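Local structure of possible MarR-transcriptional regulator (Streptomyces coelicolor, 4B8X) at residues A[22-27]-A[113-118]; A[29-34]-A[106-111]; A[35-40]-A[69-74]; A[49-54]-A[94-99]. The protein is of unknown function but belongs to the MarR family of winged-helix regulators and probably binds DNA to control transcription. One frame throughout, in Å; residues are numbered along the deposited sequence.

How the contacts relate
None of the four contacts is wholly core: contacts 1, 2 and 4 are partly buried, and contact 3 is a surface contact. Contacts 1 and 2 share helix 99-114 and adjoin each other, yet the first is apolar packing at the helix end whereas the second adds a tyrosine-to-carboxylate hydrogen bond. Contact 3 crosses two helices and combines a small methyl cluster with stacked guanidinium groups and water; Arg-37 and Tyr-38 of its first helix are hydrogen-bonded to residues of contact 2. Contact 4 differs in kind, resting on backbone bonds between strands, and meets contact 3 where Met-54 and Ala-95 pack on helix 65-77.

Contact 1: A[22-27]-A[113-118]; sequences GEVDAV and MAMDFG
Met-115 curls towards Val-27: its CG stands between its own backbone N and carbonyl carbon (chi1 49°), and bends at chi2 (78°) and chi3 bring CG, SD and CE together round one methyl. That methyl is Val-27 CG2, 3.8 Å from Met-115 CE and equally close to the sulfur. With chi1 at 172°, Val-27 turns CG1 anti to its backbone N and presents CG2 to the thioether, so the two side chains meet tip to tip. One turn earlier on the helix, Glu-23 CB comes within 4.1 Å of Met-115 CE, and in the conformer described the acidic side chain crosses the thioether at a slant.

A second patch forms where Val-24 CG1 rests 3.8 Å from Phe-117 O. The same methyl approaches Phe-117 CD2 at 4.3 Å, meeting the ring obliquely. No hydrogen bond joins the segments. The backbones come nearest at Gly-118, whose CA is 6.0 Å from Glu-23 CA; a beta carbon here would touch Glu-23 CB and, at these backbone angles, crowd the carbonyl O of Phe-117.

A Schellman motif, with Asp-116 as its C-prime residue, ends helix 99-114 and turns the chain towards helix 5-28. Val-24 and Val-27 also pack on Leu-112 of helix 99-114, while Ile-10 and Ser-6 of the second subunit touch Val-24 and Phe-117 respectively.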
loop_
_atom_site.group_PDB
_atom_site.type_symbol
_atom_site.label_atom_id
_atom_site.label_comp_id
_atom_site.label_asym_id
_atom_site.label_seq_id
_atom_site.Cartn_x
_atom_site.Cartn_y
_atom_site.Cartn_z
ATOM N N GLY A 22 5.379 -0.974 7.117
ATOM C CA GLY A 22 5.814 -0.451 8.398
ATOM C C GLY A 22 7.140 -1.059 8.824
ATOM O O GLY A 22 8.029 -0.362 9.297
ATOM N N GLU A 23 7.269 -2.374 8.687
ATOM C CA GLU A 23 8.488 -3.079 9.077
ATOM C C GLU A 23 9.698 -2.657 8.241
ATOM O O GLU A 23 10.765 -2.379 8.785
ATOM C CB GLU A 23 8.293 -4.604 9.018
ATOM C CG GLU A 23 7.389 -5.169 10.119
ATOM C CD GLU A 23 8.100 -5.471 11.437
ATOM O OE1 GLU A 23 9.284 -5.882 11.438
ATOM O OE2 GLU A 23 7.454 -5.305 12.493
ATOM N N VAL A 24 9.554 -2.640 6.921
ATOM C CA VAL A 24 10.700 -2.315 6.065
ATOM C C VAL A 24 11.025 -0.826 6.086
ATOM O O VAL A 24 12.212 -0.476 6.012
ATOM C CB VAL A 24 10.570 -2.860 4.616
ATOM C CG1 VAL A 24 10.493 -4.369 4.658
ATOM C CG2 VAL A 24 9.383 -2.264 3.845
ATOM N N ASP A 25 10.033 0.060 6.240
ATOM C CA ASP A 25 10.333 1.474 6.451
ATOM C C ASP A 25 11.208 1.640 7.709
ATOM O O ASP A 25 12.142 2.455 7.722
ATOM C CB ASP A 25 9.057 2.322 6.614
ATOM C CG ASP A 25 8.462 2.851 5.280
ATOM O OD1 ASP A 25 9.118 2.797 4.211
ATOM O OD2 ASP A 25 7.304 3.386 5.315
ATOM N N ALA A 26 10.931 0.889 8.773
ATOM C CA ALA A 26 11.705 1.054 10.001
ATOM C C ALA A 26 13.152 0.598 9.808
ATOM O O ALA A 26 14.080 1.173 10.379
ATOM C CB ALA A 26 11.032 0.312 11.163
ATOM N N VAL A 27 13.366 -0.424 8.986
ATOM C CA VAL A 27 14.710 -0.920 8.758
ATOM C C VAL A 27 15.548 0.105 7.968
ATOM O O VAL A 27 16.746 0.235 8.203
ATOM C CB VAL A 27 14.675 -2.283 8.029
ATOM C CG1 VAL A 27 16.061 -2.716 7.603
ATOM C CG2 VAL A 27 14.036 -3.369 8.884
ATOM N N MET A 113 17.506 -8.099 4.245
ATOM C CA MET A 113 17.672 -9.544 4.034
ATOM C C MET A 113 17.724 -10.267 5.377
ATOM O O MET A 113 17.155 -11.337 5.539
ATOM C CB MET A 113 18.953 -9.846 3.238
ATOM C CG MET A 113 18.921 -9.396 1.786
ATOM S SD MET A 113 17.889 -10.417 0.715
ATOM C CE MET A 113 18.886 -11.891 0.563
ATOM N N ALA A 114 18.418 -9.665 6.327
ATOM C CA ALA A 114 18.561 -10.268 7.650
ATOM C C ALA A 114 17.192 -10.467 8.348
ATOM O O ALA A 114 17.030 -11.397 9.131
ATOM C CB ALA A 114 19.492 -9.427 8.523
ATOM N N MET A 115 16.219 -9.592 8.088
ATOM C CA MET A 115 14.866 -9.712 8.632
ATOM C C MET A 115 13.820 -10.181 7.619
ATOM O O MET A 115 12.626 -10.129 7.879
ATOM C CB MET A 115 14.413 -8.415 9.338
ATOM C CG MET A 115 14.588 -7.088 8.610
ATOM S SD MET A 115 13.347 -6.786 7.358
ATOM C CE MET A 115 11.913 -6.425 8.373
ATOM N N ASP A 116 14.284 -10.740 6.508
ATOM C CA ASP A 116 13.426 -11.354 5.487
ATOM C C ASP A 116 12.315 -10.452 5.003
ATOM O O ASP A 116 11.223 -10.904 4.719
ATOM C CB ASP A 116 12.799 -12.673 5.964
ATOM C CG ASP A 116 13.772 -13.755 6.037
ATOM O OD1 ASP A 116 14.311 -14.126 4.990
ATOM O OD2 ASP A 116 13.964 -14.253 7.159
ATOM N N PHE A 117 12.606 -9.153 4.920
ATOM C CA PHE A 117 11.606 -8.193 4.438
ATOM C C PHE A 117 10.279 -8.298 5.201
ATOM O O PHE A 117 9.234 -7.957 4.655
ATOM C CB PHE A 117 11.401 -8.312 2.902
ATOM C CG PHE A 117 12.594 -7.870 2.111
ATOM C CD1 PHE A 117 13.679 -8.705 1.904
ATOM C CD2 PHE A 117 12.629 -6.579 1.589
ATOM C CE1 PHE A 117 14.766 -8.256 1.176
ATOM C CE2 PHE A 117 13.696 -6.141 0.836
ATOM C CZ PHE A 117 14.762 -6.982 0.641
ATOM N N GLY A 118 10.339 -8.692 6.479
ATOM C CA GLY A 118 9.135 -8.760 7.287
ATOM C C GLY A 118 8.385 -10.089 7.236
ATOM O O GLY A 118 7.359 -10.242 7.909
#

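Contact 2: A[29-34]-A[106-111]; sequences KPYGLT and EAATRD
The hydroxyl of Tyr-31 donates a hydrogen bond to Asp-111 OD2 across 2.7 Å, the polar link between these segments. The oxygen lies at the edge of the phenol ring, near its plane, but the hydroxyl reaches it from 49° above the carboxylate plane. The ring and carboxylate planes are 43° apart. The other oxygen, Asp-111 OD1, is held side-on in a salt bridge by the neighbouring Arg-110, in one of its two deposited conformers, with NE at 3.2 Å and NH2 at 2.9 Å from OD1. Both carboxylate oxygens thus have a donor, which probably limits rotation of the group while Arg-110 is so placed.

The remainder of the tyrosine leans on the helix. Its CG lies anti to the carbonyl carbon (chi1 -59°), directing the ring across two successive alanines. Ala-107 CB meets Tyr-31 CE1 obliquely at 3.6 Å, whereas the backbone N of Ala-108 stands over one ring face, displaced towards the rim. Ala-108 CB also approaches Tyr-31 CD2 at 4.0 Å.

Replacing Asp-111 with an alanine would probably leave the Tyr-31 hydroxyl without this acceptor and Arg-110 without its carboxylate partner.

Residues 29-34 join helix 5-28 to helix 35-45 and so wedge that connection against helix 99-114. Leu-33 extends the packing to Val-104 and Leu-41, Tyr-38 of helix 35-45 covers Ala-108, and Asp-111 touches Val-27 of helix 5-28.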
loop_
_atom_site.group_PDB
_atom_site.type_symbol
_atom_site.label_atom_id
_atom_site.label_comp_id
_atom_site.label_asym_id
_atom_site.label_seq_id
_atom_site.Cartn_x
_atom_site.Cartn_y
_atom_site.Cartn_z
ATOM N N LYS A 29 14.948 3.455 7.671
ATOM C CA LYS A 29 14.934 4.790 8.280
ATOM C C LYS A 29 16.310 5.283 8.783
ATOM O O LYS A 29 16.632 6.440 8.547
ATOM C CB LYS A 29 13.878 4.864 9.394
ATOM C CG LYS A 29 13.654 6.253 9.987
ATOM C CD LYS A 29 12.673 6.209 11.156
ATOM C CE LYS A 29 12.552 7.544 11.878
ATOM N NZ LYS A 29 11.622 8.444 11.146
ATOM N N PRO A 30 17.129 4.421 9.412
ATOM C CA PRO A 30 18.439 4.909 9.883
ATOM C C PRO A 30 19.366 5.373 8.754
ATOM O O PRO A 30 20.310 6.121 9.012
ATOM C CB PRO A 30 19.027 3.699 10.606
ATOM C CG PRO A 30 17.854 2.883 10.995
ATOM C CD PRO A 30 16.836 3.071 9.918
ATOM N N TYR A 31 19.102 4.938 7.523
ATOM C CA TYR A 31 19.848 5.398 6.355
ATOM C C TYR A 31 19.275 6.674 5.728
ATOM O O TYR A 31 19.768 7.127 4.689
ATOM C CB TYR A 31 19.891 4.294 5.304
ATOM C CG TYR A 31 20.540 3.053 5.828
ATOM C CD1 TYR A 31 21.914 2.971 5.928
ATOM C CD2 TYR A 31 19.781 1.976 6.281
ATOM C CE1 TYR A 31 22.519 1.836 6.441
ATOM C CE2 TYR A 31 20.373 0.837 6.793
ATOM C CZ TYR A 31 21.754 0.777 6.874
ATOM O OH TYR A 31 22.372 -0.338 7.376
ATOM N N GLY A 32 18.241 7.245 6.341
ATOM C CA GLY A 32 17.579 8.427 5.803
ATOM C C GLY A 32 16.608 8.111 4.672
ATOM O O GLY A 32 16.154 9.010 3.962
ATOM N N LEU A 33 16.266 6.832 4.522
ATOM C CA LEU A 33 15.421 6.378 3.423
ATOM C C LEU A 33 14.024 6.055 3.895
ATOM O O LEU A 33 13.820 5.776 5.066
ATOM C CB LEU A 33 15.994 5.089 2.804
ATOM C CG LEU A 33 17.390 5.207 2.189
ATOM C CD1 LEU A 33 17.920 3.832 1.858
ATOM C CD2 LEU A 33 17.364 6.091 0.958
ATOM N N THR A 34 13.091 6.070 2.946
ATOM C CA THR A 34 11.857 5.309 3.024
ATOM C C THR A 34 11.989 4.113 2.094
ATOM O O THR A 34 12.923 4.052 1.281
ATOM C CB THR A 34 10.677 6.152 2.540
ATOM O OG1 THR A 34 10.897 6.501 1.163
ATOM C CG2 THR A 34 10.484 7.391 3.410
ATOM N N GLU A 106 23.672 -1.051 -0.407
ATOM C CA GLU A 106 24.300 -2.313 0.030
ATOM C C GLU A 106 23.983 -2.597 1.501
ATOM O O GLU A 106 23.594 -3.707 1.880
ATOM C CB GLU A 106 25.828 -2.253 -0.167
ATOM C CG GLU A 106 26.585 -3.482 0.341
ATOM C CD GLU A 106 28.112 -3.337 0.313
ATOM O OE1 GLU A 106 28.626 -2.208 0.473
ATOM O OE2 GLU A 106 28.804 -4.368 0.165
ATOM N N ALA A 107 24.191 -1.599 2.333
ATOM C CA ALA A 107 23.975 -1.738 3.762
ATOM C C ALA A 107 22.496 -1.968 4.077
ATOM O O ALA A 107 22.156 -2.839 4.900
ATOM C CB ALA A 107 24.513 -0.522 4.496
ATOM N N ALA A 108 21.618 -1.196 3.435
ATOM C CA ALA A 108 20.184 -1.342 3.688
ATOM C C ALA A 108 19.693 -2.728 3.233
ATOM O O ALA A 108 18.881 -3.347 3.925
ATOM C CB ALA A 108 19.436 -0.215 2.977
ATOM N N THR A 109 20.163 -3.200 2.079
ATOM C CA THR A 109 19.786 -4.525 1.603
ATOM C C THR A 109 20.204 -5.633 2.564
ATOM O O THR A 109 19.429 -6.555 2.826
ATOM C CB THR A 109 20.328 -4.791 0.195
ATOM O OG1 THR A 109 19.771 -3.806 -0.679
ATOM C CG2 THR A 109 19.990 -6.206 -0.302
ATOM N N ARG A 110 21.421 -5.544 3.091
ATOM C CA ARG A 110 21.856 -6.555 4.057
ATOM C C ARG A 110 20.948 -6.569 5.280
ATOM O O ARG A 110 20.580 -7.648 5.738
ATOM C CB ARG A 110 23.301 -6.352 4.494
ATOM C CG ARG A 110 23.851 -7.461 5.379
ATOM C CD ARG A 110 24.556 -6.901 6.606
ATOM N NE ARG A 110 23.588 -6.454 7.601
ATOM C CZ ARG A 110 22.989 -7.249 8.476
ATOM N NH1 ARG A 110 23.283 -8.551 8.511
ATOM N NH2 ARG A 110 22.114 -6.740 9.335
ATOM N N ASP A 111 20.563 -5.395 5.780
ATOM C CA ASP A 111 19.667 -5.341 6.922
ATOM C C ASP A 111 18.285 -5.926 6.592
ATOM O O ASP A 111 17.726 -6.685 7.387
ATOM C CB ASP A 111 19.493 -3.902 7.403
ATOM C CG ASP A 111 20.706 -3.333 8.117
ATOM O OD1 ASP A 111 21.678 -4.070 8.370
ATOM O OD2 ASP A 111 20.649 -2.117 8.411
#

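Contact 3: A[35-40]-A[69-74]; sequences FARYEA and TNTVDR
Thr-71 and Ala-40 form the close apolar part of this helix crossing, with Thr-71 CG2 3.7 Å from Ala-40 CB. Thr-71 OG1 stands beside the backbone N (chi1 -76°), which leaves CG2 anti to that N and between Ala-40 and the aliphatic stem of Arg-37, whose CG also touches it. Further along, Arg-37 CD packs 3.6 Å from Arg-74 CB. The axes of the short segments 35-40 and 69-74 cross at -77°, 9.6 Å apart at their closest, which confines the touching side chains to the neighbourhood of the crossing.

Beyond these carbons the contact becomes polar and hydrated. The Arg-37 guanidinium lies flat on that of Arg-74 in the conformer described, their centres 4.3 Å apart and their planes inclined by 26°. Like charges are brought together here, a cost probably eased by the hydrogen bond from Arg-37 NH2 to Gly-32 O and by water. One water, near the Arg-37 guanidinium plane, accepts from Arg-37 NH1 at 3.2 Å, donates to Asn-70 OD1 at 2.8 Å and is also bonded to Thr-71 OG1. Another accepts from Arg-37 NE and makes a weak bond to Arg-74 O. Water therefore bridges the helices where their side chains make no direct hydrogen bond.

The packing of helix 35-45 on helix 65-77 belongs to the winged helix-turn-helix fold, in which helix 65-77 occupies the position of the DNA-recognition helix in MarR relatives.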
loop_
_atom_site.group_PDB
_atom_site.type_symbol
_atom_site.label_atom_id
_atom_site.label_comp_id
_atom_site.label_asym_id
_atom_site.label_seq_id
_atom_site.Cartn_x
_atom_site.Cartn_y
_atom_site.Cartn_z
ATOM N N PHE A 35 11.075 3.162 2.176
ATOM C CA PHE A 35 11.194 1.999 1.331
ATOM C C PHE A 35 11.115 2.400 -0.139
ATOM O O PHE A 35 11.809 1.836 -0.969
ATOM C CB PHE A 35 10.152 0.935 1.700
ATOM C CG PHE A 35 10.435 -0.413 1.102
ATOM C CD1 PHE A 35 11.556 -1.119 1.486
ATOM C CD2 PHE A 35 9.582 -0.985 0.201
ATOM C CE1 PHE A 35 11.834 -2.360 0.971
ATOM C CE2 PHE A 35 9.851 -2.231 -0.337
ATOM C CZ PHE A 35 10.975 -2.925 0.059
ATOM N N ALA A 36 10.269 3.381 -0.454
ATOM C CA ALA A 36 10.138 3.869 -1.824
ATOM C C ALA A 36 11.490 4.396 -2.349
ATOM O O ALA A 36 11.871 4.156 -3.504
ATOM C CB ALA A 36 9.070 4.958 -1.898
ATOM N N ARG A 37 12.212 5.128 -1.524
ATOM C CA ARG A 37 13.513 5.634 -1.946
ATOM C C ARG A 37 14.547 4.520 -2.078
ATOM O O ARG A 37 15.373 4.534 -2.994
ATOM C CB ARG A 37 13.998 6.749 -1.020
ATOM C CG ARG A 37 13.061 7.953 -1.072
ATOM C CD ARG A 37 13.757 9.249 -0.702
ATOM N NE ARG A 37 14.047 9.360 0.731
ATOM C CZ ARG A 37 13.185 9.788 1.654
ATOM N NH1 ARG A 37 11.933 10.060 1.326
ATOM N NH2 ARG A 37 13.565 9.885 2.918
ATOM N N TYR A 38 14.474 3.538 -1.186
ATOM C CA TYR A 38 15.304 2.348 -1.279
ATOM C C TYR A 38 15.063 1.643 -2.605
ATOM O O TYR A 38 16.016 1.268 -3.284
ATOM C CB TYR A 38 15.018 1.437 -0.072
ATOM C CG TYR A 38 15.573 0.051 -0.239
ATOM C CD1 TYR A 38 16.921 -0.198 0.013
ATOM C CD2 TYR A 38 14.777 -0.999 -0.658
ATOM C CE1 TYR A 38 17.440 -1.458 -0.175
ATOM C CE2 TYR A 38 15.278 -2.263 -0.865
ATOM C CZ TYR A 38 16.603 -2.496 -0.606
ATOM O OH TYR A 38 17.098 -3.745 -0.798
ATOM N N GLU A 39 13.802 1.460 -2.974
ATOM C CA GLU A 39 13.492 0.748 -4.204
ATOM C C GLU A 39 14.065 1.462 -5.421
ATOM O O GLU A 39 14.507 0.828 -6.379
ATOM C CB GLU A 39 11.991 0.565 -4.369
ATOM C CG GLU A 39 11.342 -0.339 -3.327
ATOM C CD GLU A 39 9.811 -0.304 -3.406
ATOM O OE1 GLU A 39 9.153 0.743 -3.135
ATOM O OE2 GLU A 39 9.263 -1.347 -3.737
ATOM N N ALA A 40 14.042 2.784 -5.410
ATOM C CA ALA A 40 14.611 3.547 -6.530
ATOM C C ALA A 40 16.134 3.324 -6.646
ATOM O O ALA A 40 16.677 3.159 -7.760
ATOM C CB ALA A 40 14.287 5.025 -6.388
ATOM N N THR A 69 9.909 12.595 -8.831
ATOM C CA THR A 69 10.695 13.777 -8.544
ATOM C C THR A 69 10.947 13.902 -7.046
ATOM O O THR A 69 12.065 14.184 -6.612
ATOM C CB THR A 69 9.990 15.028 -9.061
ATOM O OG1 THR A 69 9.818 14.914 -10.490
ATOM C CG2 THR A 69 10.756 16.288 -8.670
ATOM N N ASN A 70 9.924 13.648 -6.225
ATOM C CA ASN A 70 10.102 13.710 -4.761
ATOM C C ASN A 70 11.205 12.762 -4.302
ATOM O O ASN A 70 12.113 13.117 -3.537
ATOM C CB ASN A 70 8.760 13.409 -4.072
ATOM C CG ASN A 70 8.785 13.581 -2.548
ATOM O OD1 ASN A 70 9.268 12.719 -1.813
ATOM N ND2 ASN A 70 8.146 14.650 -2.058
ATOM N N THR A 71 11.109 11.536 -4.769
ATOM C CA THR A 71 12.085 10.502 -4.403
ATOM C C THR A 71 13.499 10.802 -4.870
ATOM O O THR A 71 14.451 10.750 -4.061
ATOM C CB THR A 71 11.601 9.143 -4.933
ATOM O OG1 THR A 71 10.554 8.704 -4.078
ATOM C CG2 THR A 71 12.736 8.082 -4.977
ATOM N N VAL A 72 13.646 11.123 -6.145
ATOM C CA VAL A 72 14.965 11.426 -6.713
ATOM C C VAL A 72 15.549 12.644 -6.034
ATOM O O VAL A 72 16.725 12.653 -5.685
ATOM C CB VAL A 72 14.898 11.633 -8.244
ATOM C CG1 VAL A 72 16.196 12.258 -8.809
ATOM C CG2 VAL A 72 14.596 10.309 -8.947
ATOM N N ASP A 73 14.729 13.678 -5.833
ATOM C CA ASP A 73 15.257 14.936 -5.295
ATOM C C ASP A 73 15.669 14.689 -3.811
ATOM O O ASP A 73 16.687 15.219 -3.348
ATOM C CB ASP A 73 14.310 16.138 -5.562
ATOM C CG ASP A 73 14.386 16.663 -7.034
ATOM O OD1 ASP A 73 15.093 16.089 -7.886
ATOM O OD2 ASP A 73 13.717 17.686 -7.371
ATOM N N ARG A 74 14.946 13.858 -3.058
ATOM C CA ARG A 74 15.359 13.528 -1.687
ATOM C C ARG A 74 16.644 12.669 -1.661
ATOM O O ARG A 74 17.463 12.783 -0.753
ATOM C CB ARG A 74 14.230 12.822 -0.921
ATOM C CG ARG A 74 12.989 13.675 -0.668
ATOM C CD ARG A 74 13.201 14.667 0.460
ATOM N NE ARG A 74 13.815 14.057 1.635
ATOM C CZ ARG A 74 13.231 13.945 2.824
ATOM N NH1 ARG A 74 12.002 14.409 3.026
ATOM N NH2 ARG A 74 13.892 13.372 3.818
HETATM O O HOH W 1 16.850 9.919 1.039
HETATM O O HOH W 2 10.304 10.106 -1.471
#

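Contact 4: A[49-54]-A[94-99]; sequences SGELPM and LATITD
Leu-94, Glu-51 and Ala-95 carry much of the pairing between two antiparallel strands in the winged-helix fold, where strand 93-97 is the middle member of a three-stranded sheet. Leu-94 contributes most: its CD2 lies 3.6 Å from Pro-53 N and 3.8 Å from Pro-53 CG, the two side chains running side by side. Its other methyl, CD1, lies about 4.1 Å from Glu-51 OE2 in the conformer described. Glu-51 forms a non-hydrogen-bonded pair with Thr-96, and its CB approaches Thr-96 OG1 at 3.5 Å. With both methyls of Leu-94 gone, as in an alanine, a gap would probably open beside the Pro-53 ring and the end of Glu-51 would be likely to lose its apolar neighbour.

Ala-95 supplies the backbone lock. It forms a hydrogen-bonded pair with Leu-52: Ala-95 N donates to Leu-52 O at 2.9 Å, nearly straight at the hydrogen (171°), and Leu-52 N donates to Ala-95 O at 3.0 Å. The latter carbonyl also receives a CA-H...O contact from Glu-51. Ala-95 and Leu-52 turn to the sheet face opposite Leu-94 and Glu-51, where both touch Ile-57 of helix 54-61 and Ala-95 also meets Val-72 of helix 65-77.

At the other end of the pairing, Gly-50 lies where a beta carbon would collide with Ile-97 CG2, while Gly-50 O accepts from Ile-97 N at 2.9 Å, the donor tilted 21° from the carbonyl plane.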
loop_
_atom_site.group_PDB
_atom_site.type_symbol
_atom_site.label_atom_id
_atom_site.label_comp_id
_atom_site.label_asym_id
_atom_site.label_seq_id
_atom_site.Cartn_x
_atom_site.Cartn_y
_atom_site.Cartn_z
ATOM N N SER A 49 25.275 1.691 -16.150
ATOM C CA SER A 49 25.966 2.867 -15.604
ATOM C C SER A 49 25.304 3.469 -14.363
ATOM O O SER A 49 25.622 4.574 -13.940
ATOM C CB SER A 49 26.144 3.947 -16.662
ATOM O OG SER A 49 26.843 3.443 -17.782
ATOM N N GLY A 50 24.382 2.745 -13.769
ATOM C CA GLY A 50 23.666 3.238 -12.606
ATOM C C GLY A 50 22.751 4.411 -12.885
ATOM O O GLY A 50 22.422 5.155 -11.954
ATOM N N GLU A 51 22.291 4.506 -14.135
ATOM C CA GLU A 51 21.553 5.682 -14.600
ATOM C C GLU A 51 20.246 5.283 -15.289
ATOM O O GLU A 51 20.185 4.286 -16.005
ATOM C CB GLU A 51 22.436 6.539 -15.551
ATOM C CG GLU A 51 22.598 5.937 -16.955
ATOM C CD GLU A 51 23.206 6.862 -18.011
ATOM O OE1 GLU A 51 24.119 7.638 -17.697
ATOM O OE2 GLU A 51 22.766 6.798 -19.183
ATOM N N LEU A 52 19.204 6.070 -15.071
ATOM C CA LEU A 52 17.934 5.907 -15.787
ATOM C C LEU A 52 17.265 7.250 -15.989
ATOM O O LEU A 52 17.339 8.114 -15.110
ATOM C CB LEU A 52 16.950 5.046 -15.008
ATOM C CG LEU A 52 17.006 3.536 -15.125
ATOM C CD1 LEU A 52 15.767 3.022 -14.391
ATOM C CD2 LEU A 52 17.040 3.013 -16.557
ATOM N N PRO A 53 16.534 7.412 -17.095
ATOM C CA PRO A 53 15.681 8.593 -17.198
ATOM C C PRO A 53 14.576 8.555 -16.132
ATOM O O PRO A 53 14.072 7.473 -15.797
ATOM C CB PRO A 53 15.070 8.474 -18.599
ATOM C CG PRO A 53 15.968 7.531 -19.340
ATOM C CD PRO A 53 16.482 6.578 -18.310
ATOM N N MET A 54 14.189 9.718 -15.634
ATOM C CA MET A 54 13.186 9.761 -14.591
ATOM C C MET A 54 11.838 9.198 -15.092
ATOM O O MET A 54 11.104 8.578 -14.303
ATOM C CB MET A 54 13.109 11.169 -13.978
ATOM C CG MET A 54 14.372 11.523 -13.194
ATOM S SD MET A 54 14.448 13.211 -12.564
ATOM C CE MET A 54 13.077 13.166 -11.413
ATOM N N LEU A 94 18.153 12.532 -16.431
ATOM C CA LEU A 94 18.738 11.272 -15.970
ATOM C C LEU A 94 19.097 11.349 -14.483
ATOM O O LEU A 94 19.651 12.347 -14.015
ATOM C CB LEU A 94 20.029 11.010 -16.743
ATOM C CG LEU A 94 19.947 10.766 -18.239
ATOM C CD1 LEU A 94 21.358 10.610 -18.785
ATOM C CD2 LEU A 94 19.103 9.542 -18.546
ATOM N N ALA A 95 18.759 10.287 -13.756
ATOM C CA ALA A 95 19.171 10.097 -12.380
ATOM C C ALA A 95 20.255 9.012 -12.322
ATOM O O ALA A 95 20.071 7.964 -12.912
ATOM C CB ALA A 95 17.984 9.715 -11.503
ATOM N N THR A 96 21.370 9.281 -11.639
ATOM C CA THR A 96 22.507 8.363 -11.562
ATOM C C THR A 96 22.854 8.136 -10.094
ATOM O O THR A 96 23.028 9.084 -9.351
ATOM C CB THR A 96 23.731 8.945 -12.288
ATOM O OG1 THR A 96 23.365 9.357 -13.615
ATOM C CG2 THR A 96 24.858 7.919 -12.326
ATOM N N ILE A 97 22.976 6.870 -9.684
ATOM C CA ILE A 97 23.366 6.574 -8.305
ATOM C C ILE A 97 24.836 6.914 -8.098
ATOM O O ILE A 97 25.676 6.637 -8.959
ATOM C CB ILE A 97 23.058 5.099 -7.946
ATOM C CG1 ILE A 97 23.171 4.849 -6.446
ATOM C CG2 ILE A 97 23.918 4.144 -8.772
ATOM C CD1 ILE A 97 22.633 3.490 -6.033
ATOM N N THR A 98 25.132 7.525 -6.958
ATOM C CA THR A 98 26.484 7.898 -6.602
ATOM C C THR A 98 27.161 6.728 -5.861
ATOM O O THR A 98 26.508 5.776 -5.444
ATOM C CB THR A 98 26.501 9.123 -5.690
ATOM O OG1 THR A 98 25.914 8.775 -4.424
ATOM C CG2 THR A 98 25.758 10.322 -6.332
ATOM N N ASP A 99 28.465 6.811 -5.684
ATOM C CA ASP A 99 29.157 5.816 -4.860
ATOM C C ASP A 99 28.605 5.744 -3.421
ATOM O O ASP A 99 28.449 4.655 -2.873
ATOM C CB ASP A 99 30.676 6.068 -4.839
ATOM C CG ASP A 99 31.357 5.740 -6.156
ATOM O OD1 ASP A 99 30.737 5.139 -7.060
ATOM O OD2 ASP A 99 32.544 6.091 -6.280
HETATM O O HOH W 3 26.562 5.122 -11.186
#